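Local coordinates for zinc finger (CCCH type) motif-containing protein (Toxoplasma gondii, PDB 7NJC) that probably reads N6-methyladenosine marks in messenger RNA through the YTH domain captured here, as part of a longer zinc-finger protein related to CPSF4, at residues 16-21 and 133-138; 33-38 and 81-86. All coordinates share one frame; numbering follows the deposited sequence.

Contact 1: 16-21 and 133-138; sequences FFIIKS and TEVPPA. With 6MD (N-methyladenosine), chain D; nucleotides of chain B.
One face of the Phe17 ring is covered by the side chain of Glu134, whose CG sits 4.2 Å from the ring centroid in a CH-pi contact, displaced toward the rim. The carboxylate reaches past the rim at CE2 and CZ, its plane tilted 34° from the ring, and OE1 comes 3.6 Å from Phe17 CE2. The Phe16 ring meets Pro137 less squarely, CE1 lying 3.8 Å from Pro137 CA at the start of helix 137-148. These pairs lie at the edge of the YTH-domain sheet, where the short, weakly bonded strand 134-135 runs antiparallel to strand 14-21. Two backbone bonds join the two segments: Ile18 N to Thr133 O (2.8 Å), nearly straight at 173°, and Val135 N to Phe16 O (3.0 Å). On the side of the sheet away from Phe17, Val135 spreads its methyls between two neighbours, CG2 against Phe16 CB and CG1 against Ile18 CD1. Glu134 CG stands anti to the backbone N (chi1 -164°) and the chain beyond it is extended, which carries the acid beyond the ring's rim, where OE2 meets Arg15 in a salt bridge. One water links the segments: it accepts from Phe16 N and donates to Val135 O (2.8 Å) and to Glu134 OE2 (2.7 Å).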
loop_
_atom_site.group_PDB
_atom_site.type_symbol
_atom_site.label_atom_id
_atom_site.label_comp_id
_atom_site.label_asym_id
_atom_site.label_seq_id
_atom_site.Cartn_x
_atom_site.Cartn_y
_atom_site.Cartn_z
ATOM N N PHE A 16 0.514 -8.031 5.029
ATOM C CA PHE A 16 0.077 -6.640 4.979
ATOM C C PHE A 16 1.294 -5.734 4.922
ATOM O O PHE A 16 2.178 -5.833 5.779
ATOM C CB PHE A 16 -0.731 -6.286 6.240
ATOM C CG PHE A 16 -1.936 -7.168 6.475
ATOM C CD1 PHE A 16 -1.814 -8.413 7.099
ATOM C CD2 PHE A 16 -3.198 -6.739 6.090
ATOM C CE1 PHE A 16 -2.927 -9.208 7.320
ATOM C CE2 PHE A 16 -4.310 -7.531 6.304
ATOM C CZ PHE A 16 -4.181 -8.764 6.922
ATOM N N PHE A 17 1.320 -4.827 3.938
ATOM C CA PHE A 17 2.438 -3.913 3.743
ATOM C C PHE A 17 1.935 -2.485 3.653
ATOM O O PHE A 17 0.907 -2.217 3.025
ATOM C CB PHE A 17 3.192 -4.243 2.462
ATOM C CG PHE A 17 3.806 -5.613 2.468
ATOM C CD1 PHE A 17 3.062 -6.722 2.075
ATOM C CD2 PHE A 17 5.115 -5.797 2.896
ATOM C CE1 PHE A 17 3.621 -8.003 2.090
ATOM C CE2 PHE A 17 5.682 -7.060 2.907
ATOM C CZ PHE A 17 4.928 -8.167 2.512
ATOM N N ILE A 18 2.676 -1.571 4.258
ATOM C CA ILE A 18 2.389 -0.151 4.137
ATOM C C ILE A 18 3.065 0.359 2.876
ATOM O O ILE A 18 4.241 0.058 2.620
ATOM C CB ILE A 18 2.864 0.610 5.382
ATOM C CG1 ILE A 18 2.018 0.167 6.583
ATOM C CG2 ILE A 18 2.719 2.113 5.173
ATOM C CD1 ILE A 18 2.504 0.674 7.892
ATOM N N ILE A 19 2.303 1.083 2.061
ATOM C CA ILE A 19 2.784 1.698 0.830
ATOM C C ILE A 19 2.775 3.203 1.040
ATOM O O ILE A 19 1.759 3.765 1.471
ATOM C CB ILE A 19 1.888 1.312 -0.360
ATOM C CG1 ILE A 19 2.011 -0.189 -0.661
ATOM C CG2 ILE A 19 2.181 2.215 -1.580
ATOM C CD1 ILE A 19 3.417 -0.651 -1.077
ATOM N N LYS A 20 3.901 3.854 0.747
ATOM C CA LYS A 20 4.004 5.304 0.827
ATOM C C LYS A 20 4.130 5.877 -0.578
ATOM O O LYS A 20 4.751 5.269 -1.455
ATOM C CB LYS A 20 5.221 5.727 1.658
ATOM C CG LYS A 20 5.219 5.219 3.102
ATOM C CD LYS A 20 4.069 5.754 3.944
ATOM C CE LYS A 20 4.152 7.265 4.110
ATOM N NZ LYS A 20 3.275 7.747 5.221
ATOM N N SER A 21 3.526 7.042 -0.796
ATOM C CA SER A 21 3.634 7.736 -2.072
ATOM C C SER A 21 4.060 9.165 -1.800
ATOM O O SER A 21 3.478 9.824 -0.940
ATOM C CB SER A 21 2.292 7.761 -2.804
ATOM O OG SER A 21 2.435 8.440 -4.046
ATOM N N THR A 133 6.984 -1.272 4.451
ATOM C CA THR A 133 7.043 -1.810 5.808
ATOM C C THR A 133 5.959 -2.862 6.008
ATOM O O THR A 133 4.784 -2.598 5.764
ATOM C CB THR A 133 6.822 -0.675 6.812
ATOM O OG1 THR A 133 7.897 0.270 6.728
ATOM C CG2 THR A 133 6.723 -1.224 8.246
ATOM N N GLU A 134 6.341 -4.051 6.459
ATOM C CA GLU A 134 5.351 -5.078 6.780
ATOM C C GLU A 134 4.816 -4.865 8.195
ATOM O O GLU A 134 5.551 -4.437 9.091
ATOM C CB GLU A 134 5.935 -6.487 6.651
ATOM C CG GLU A 134 4.834 -7.548 6.595
ATOM C CD GLU A 134 5.297 -8.920 6.127
ATOM O OE1 GLU A 134 6.480 -9.084 5.760
ATOM O OE2 GLU A 134 4.459 -9.845 6.134
ATOM N N VAL A 135 3.528 -5.138 8.385
ATOM C CA VAL A 135 2.959 -5.123 9.734
ATOM C C VAL A 135 2.502 -6.533 10.084
ATOM O O VAL A 135 2.101 -7.296 9.186
ATOM C CB VAL A 135 1.810 -4.105 9.890
ATOM C CG1 VAL A 135 2.297 -2.671 9.670
ATOM C CG2 VAL A 135 0.693 -4.418 8.927
ATOM N N PRO A 136 2.525 -6.922 11.356
ATOM C CA PRO A 136 2.058 -8.256 11.714
ATOM C C PRO A 136 0.596 -8.417 11.358
ATOM O O PRO A 136 -0.173 -7.436 11.355
ATOM C CB PRO A 136 2.264 -8.308 13.236
ATOM C CG PRO A 136 3.236 -7.222 13.545
ATOM C CD PRO A 136 2.977 -6.154 12.530
ATOM N N PRO A 137 0.153 -9.645 11.116
ATOM C CA PRO A 137 -1.223 -9.850 10.635
ATOM C C PRO A 137 -2.308 -9.403 11.604
ATOM O O PRO A 137 -3.371 -8.965 11.155
ATOM C CB PRO A 137 -1.272 -11.357 10.344
ATOM C CG PRO A 137 -0.147 -11.942 11.157
ATOM C CD PRO A 137 0.923 -10.896 11.188
ATOM N N ALA A 138 -2.094 -9.501 12.918
ATOM C CA ALA A 138 -3.129 -9.038 13.838
ATOM C C ALA A 138 -3.368 -7.544 13.670
ATOM O O ALA A 138 -4.516 -7.087 13.619
ATOM C CB ALA A 138 -2.752 -9.370 15.284
HETATM O "O5'" 6MD D . 12.383 7.109 -1.954
HETATM C "C5'" 6MD D . 11.399 6.457 -1.148
HETATM C "C4'" 6MD D . 10.050 7.113 -1.317
HETATM O "O4'" 6MD D . 9.476 6.749 -2.585
HETATM C "C3'" 6MD D . 8.981 6.782 -0.338
HETATM O "O3'" 6MD D . 9.092 7.221 0.972
HETATM C "C2'" 6MD D . 7.723 7.033 -1.057
HETATM O "O2'" 6MD D . 6.722 7.864 -0.581
HETATM C "C1'" 6MD D . 8.082 6.992 -2.527
HETATM N N9 6MD D . 7.420 6.027 -3.407
HETATM C C8 6MD D . 7.644 4.786 -3.465
HETATM N N7 6MD D . 6.905 4.302 -4.508
HETATM C C5 6MD D . 6.255 5.379 -5.080
HETATM C C6 6MD D . 5.342 5.601 -6.173
HETATM N N6 6MD D . 4.862 4.484 -7.028
HETATM N N1 6MD D . 4.910 6.829 -6.442
HETATM C C2 6MD D . 5.315 7.884 -5.692
HETATM N N3 6MD D . 6.160 7.714 -4.655
HETATM C C4 6MD D . 6.653 6.497 -4.327
HETATM C CZ 6MD D . 4.103 4.805 -8.190
ATOM P P C B 4 9.669 6.588 2.265
ATOM O OP1 C B 4 10.778 7.486 2.710
ATOM O OP2 C B 4 9.842 5.127 2.092
ATOM O "O5'" C B 4 8.421 6.764 3.229
ATOM C "C5'" C B 4 8.155 7.993 3.873
ATOM C "C4'" C B 4 7.987 7.771 5.348
ATOM O "O4'" C B 4 9.225 7.284 5.909
ATOM C "C3'" C B 4 7.640 8.998 6.165
ATOM O "O3'" C B 4 6.234 9.193 6.150
ATOM C "C2'" C B 4 8.183 8.653 7.550
ATOM O "O2'" C B 4 7.244 7.844 8.237
ATOM C "C1'" C B 4 9.391 7.770 7.215
ATOM N N1 C B 4 10.707 8.444 7.279
ATOM C C2 C B 4 11.242 8.842 8.508
ATOM O O2 C B 4 10.576 8.681 9.548
ATOM N N3 C B 4 12.470 9.416 8.524
ATOM C C4 C B 4 13.166 9.572 7.392
ATOM N N4 C B 4 14.370 10.145 7.473
ATOM C C5 C B 4 12.655 9.152 6.132
ATOM C C6 C B 4 11.440 8.587 6.128
ATOM P P A B 5 5.585 10.659 6.112
ATOM O OP1 A B 5 4.118 10.484 5.951
ATOM O OP2 A B 5 6.349 11.471 5.125
ATOM O "O5'" A B 5 5.924 11.278 7.545
ATOM C "C5'" A B 5 5.467 10.691 8.763
ATOM C "C4'" A B 5 6.147 11.313 9.967
ATOM O "O4'" A B 5 7.589 11.210 9.801
ATOM C "C3'" A B 5 5.857 12.795 10.194
ATOM O "O3'" A B 5 5.917 13.084 11.595
ATOM C "C2'" A B 5 7.024 13.473 9.482
ATOM O "O2'" A B 5 7.309 14.779 9.930
ATOM C "C1'" A B 5 8.170 12.505 9.776
ATOM N N9 A B 5 9.221 12.500 8.751
ATOM C C8 A B 5 9.039 12.288 7.405
ATOM N N7 A B 5 10.143 12.324 6.698
ATOM C C5 A B 5 11.129 12.574 7.642
ATOM C C6 A B 5 12.521 12.727 7.522
ATOM N N6 A B 5 13.177 12.646 6.359
ATOM N N1 A B 5 13.225 12.968 8.650
ATOM C C2 A B 5 12.563 13.047 9.814
ATOM N N3 A B 5 11.257 12.922 10.053
ATOM C C4 A B 5 10.582 12.681 8.913
HETATM O O HOH W 1 2.017 -9.266 7.236
#

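Contact 2: 33-38 and 81-86; sequences HGVWAT and QLFPGI. With 6MD (N-methyladenosine), chain D.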
loop_
_atom_site.group_PDB
_atom_site.type_symbol
_atom_site.label_atom_id
_atom_site.label_comp_id
_atom_site.label_asym_id
_atom_site.label_seq_id
_atom_site.Cartn_x
_atom_site.Cartn_y
_atom_site.Cartn_z
ATOM N N HIS A 33 -6.705 3.410 -12.468
ATOM C CA HIS A 33 -6.240 2.380 -13.385
ATOM C C HIS A 33 -5.917 1.046 -12.729
ATOM O O HIS A 33 -5.613 0.081 -13.446
ATOM C CB HIS A 33 -5.057 2.902 -14.213
ATOM C CG HIS A 33 -5.413 4.094 -15.041
ATOM N ND1 HIS A 33 -6.167 4.001 -16.192
ATOM C CD2 HIS A 33 -5.164 5.411 -14.858
ATOM C CE1 HIS A 33 -6.352 5.210 -16.692
ATOM N NE2 HIS A 33 -5.753 6.084 -15.901
ATOM N N GLY A 34 -6.011 0.945 -11.406
ATOM C CA GLY A 34 -5.763 -0.318 -10.738
ATOM C C GLY A 34 -4.335 -0.806 -10.877
ATOM O O GLY A 34 -4.090 -1.966 -11.228
ATOM N N VAL A 35 -3.379 0.066 -10.558
ATOM C CA VAL A 35 -1.973 -0.197 -10.842
ATOM C C VAL A 35 -1.121 0.448 -9.758
ATOM O O VAL A 35 -1.488 1.479 -9.183
ATOM C CB VAL A 35 -1.607 0.325 -12.256
ATOM C CG1 VAL A 35 -1.788 1.835 -12.347
ATOM C CG2 VAL A 35 -0.189 -0.085 -12.650
ATOM N N TRP A 36 0.021 -0.181 -9.472
ATOM C CA TRP A 36 1.020 0.409 -8.590
ATOM C C TRP A 36 2.403 -0.018 -9.067
ATOM O O TRP A 36 2.545 -0.901 -9.918
ATOM C CB TRP A 36 0.772 0.036 -7.113
ATOM C CG TRP A 36 1.574 0.875 -6.179
ATOM C CD1 TRP A 36 2.599 0.468 -5.366
ATOM C CD2 TRP A 36 1.447 2.288 -5.991
ATOM N NE1 TRP A 36 3.111 1.544 -4.670
ATOM C CE2 TRP A 36 2.416 2.672 -5.028
ATOM C CE3 TRP A 36 0.594 3.265 -6.525
ATOM C CZ2 TRP A 36 2.568 3.994 -4.605
ATOM C CZ3 TRP A 36 0.743 4.571 -6.106
ATOM C CH2 TRP A 36 1.719 4.927 -5.149
ATOM N N ALA A 37 3.424 0.659 -8.551
ATOM C CA ALA A 37 4.808 0.238 -8.698
ATOM C C ALA A 37 5.566 0.775 -7.498
ATOM O O ALA A 37 5.183 1.789 -6.918
ATOM C CB ALA A 37 5.460 0.782 -9.980
ATOM N N THR A 38 6.641 0.089 -7.128
ATOM C CA THR A 38 7.419 0.474 -5.964
ATOM C C THR A 38 8.899 0.444 -6.328
ATOM O O THR A 38 9.266 0.151 -7.470
ATOM C CB THR A 38 7.038 -0.398 -4.756
ATOM O OG1 THR A 38 7.672 0.097 -3.573
ATOM C CG2 THR A 38 7.409 -1.861 -4.986
ATOM N N GLN A 81 5.185 -4.746 -19.421
ATOM C CA GLN A 81 4.202 -4.394 -20.436
ATOM C C GLN A 81 2.942 -3.752 -19.864
ATOM O O GLN A 81 2.093 -3.300 -20.643
ATOM C CB GLN A 81 3.824 -5.628 -21.260
ATOM C CG GLN A 81 4.986 -6.206 -22.044
ATOM C CD GLN A 81 4.560 -7.303 -22.996
ATOM O OE1 GLN A 81 3.862 -8.242 -22.609
ATOM N NE2 GLN A 81 4.973 -7.188 -24.253
ATOM N N LEU A 82 2.799 -3.692 -18.539
ATOM C CA LEU A 82 1.596 -3.133 -17.926
ATOM C C LEU A 82 1.743 -1.621 -17.785
ATOM O O LEU A 82 2.637 -1.146 -17.077
ATOM C CB LEU A 82 1.361 -3.748 -16.549
ATOM C CG LEU A 82 0.133 -3.192 -15.824
ATOM C CD1 LEU A 82 -1.141 -3.540 -16.599
ATOM C CD2 LEU A 82 0.065 -3.738 -14.410
ATOM N N PHE A 83 0.849 -0.870 -18.441
ATOM C CA PHE A 83 0.815 0.593 -18.393
ATOM C C PHE A 83 2.213 1.208 -18.408
ATOM O O PHE A 83 2.536 2.015 -17.528
ATOM C CB PHE A 83 0.076 1.075 -17.141
ATOM C CG PHE A 83 -1.405 0.785 -17.138
ATOM C CD1 PHE A 83 -2.256 1.400 -18.046
ATOM C CD2 PHE A 83 -1.948 -0.063 -16.191
ATOM C CE1 PHE A 83 -3.624 1.148 -18.027
ATOM C CE2 PHE A 83 -3.313 -0.323 -16.164
ATOM C CZ PHE A 83 -4.149 0.281 -17.088
ATOM N N PRO A 84 3.059 0.871 -19.383
ATOM C CA PRO A 84 4.454 1.338 -19.346
ATOM C C PRO A 84 4.538 2.855 -19.269
ATOM O O PRO A 84 3.968 3.565 -20.098
ATOM C CB PRO A 84 5.030 0.832 -20.674
ATOM C CG PRO A 84 4.130 -0.241 -21.123
ATOM C CD PRO A 84 2.763 0.095 -20.599
ATOM N N GLY A 85 5.251 3.349 -18.255
ATOM C CA GLY A 85 5.544 4.766 -18.123
ATOM C C GLY A 85 4.419 5.620 -17.586
ATOM O O GLY A 85 4.519 6.853 -17.644
ATOM N N ILE A 86 3.368 5.007 -17.035
ATOM C CA ILE A 86 2.177 5.749 -16.625
ATOM C C ILE A 86 2.491 6.810 -15.568
ATOM O O ILE A 86 1.808 7.839 -15.493
ATOM C CB ILE A 86 1.081 4.765 -16.163
ATOM C CG1 ILE A 86 -0.265 5.478 -16.052
ATOM C CG2 ILE A 86 1.469 4.101 -14.828
ATOM C CD1 ILE A 86 -1.419 4.534 -15.791
HETATM O "O5'" 6MD D . 12.383 7.109 -1.954
HETATM C "C5'" 6MD D . 11.399 6.457 -1.148
HETATM C "C4'" 6MD D . 10.050 7.113 -1.317
HETATM O "O4'" 6MD D . 9.476 6.749 -2.585
HETATM C "C3'" 6MD D . 8.981 6.782 -0.338
HETATM O "O3'" 6MD D . 9.092 7.221 0.972
HETATM C "C2'" 6MD D . 7.723 7.033 -1.057
HETATM O "O2'" 6MD D . 6.722 7.864 -0.581
HETATM C "C1'" 6MD D . 8.082 6.992 -2.527
HETATM N N9 6MD D . 7.420 6.027 -3.407
HETATM C C8 6MD D . 7.644 4.786 -3.465
HETATM N N7 6MD D . 6.905 4.302 -4.508
HETATM C C5 6MD D . 6.255 5.379 -5.080
HETATM C C6 6MD D . 5.342 5.601 -6.173
HETATM N N6 6MD D . 4.862 4.484 -7.028
HETATM N N1 6MD D . 4.910 6.829 -6.442
HETATM C C2 6MD D . 5.315 7.884 -5.692
HETATM N N3 6MD D . 6.160 7.714 -4.655
HETATM C C4 6MD D . 6.653 6.497 -4.327
HETATM C CZ 6MD D . 4.103 4.805 -8.190
#
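Phe83 swings CG anti to its own carbonyl carbon (chi1 -68°), and this sets its ring against both His33 and Val35. Val35 has CG2 as the branch anti to the backbone N, which presents that methyl to both Leu82 and Phe83. The CB of His33 lies over a face of the Phe83 ring, 4.0 Å from CZ, and the backbone O of His33 approaches CE2 at 3.6 Å. The two rings themselves are inclined at 59°, with centroids 5.5 Å apart. Val35 CG2 reaches the ring obliquely, 4.0 Å from Phe83 CD2, and is 4.1 Å from CD2 of Leu82; the valine and leucine side chains lie alongside each other, pointing opposite ways. Ile86 brings CD1 to 4.0 Å from His33 CD2. Across the two segments the contact is held by van der Waals contacts, largely of carbon atoms.

In the YTH fold this joins the end of helix 24-33 and the short edge strand 35-36 to the loop between strands 67-74 and 98-109. Gly34, with positive phi, makes the turn from helix to strand. In the loop, a type II beta turn from Phe83 to Ile86, closed by Ile86 N to Phe83 O, places Phe83 and Ile86 so that both side chains face 33-38.

The other side of strand 35-36 belongs to the methylated base. Trp36 points away from the loop, and N6 of N-methyladenosine lies over one face of its indole, near the rim and 3.4 Å from CZ2; Trp87 meets the indole edge-to-face. The same N6 donates to Ala37 O at 2.7 Å with an angle of 160°, consistent with holding the methylamino nitrogen over the tryptophan face.

Contact 2 is nested within the chain segment that contact 1 closes: 16-21 comes first, then 33-38 and 81-86, and 133-138 last. Their centres are about 20 Å apart, and both reach the same mixed sheet at its two outermost strands, 134-135 in contact 1 and 35-36 in contact 2. They meet around Trp36, whose NE1 is packed 3.3 Å from Ile19 CG2 and whose CH2 is 3.7 Å from Ser21 CB. N-methyladenosine touches both: the end of 16-21 approaches its ribose and base, while 33-38 holds its amino group. Lys20 continues along the RNA to the phosphate of A5 of chain B, so residues on and next to one sheet contact the modified base and the backbone beyond it.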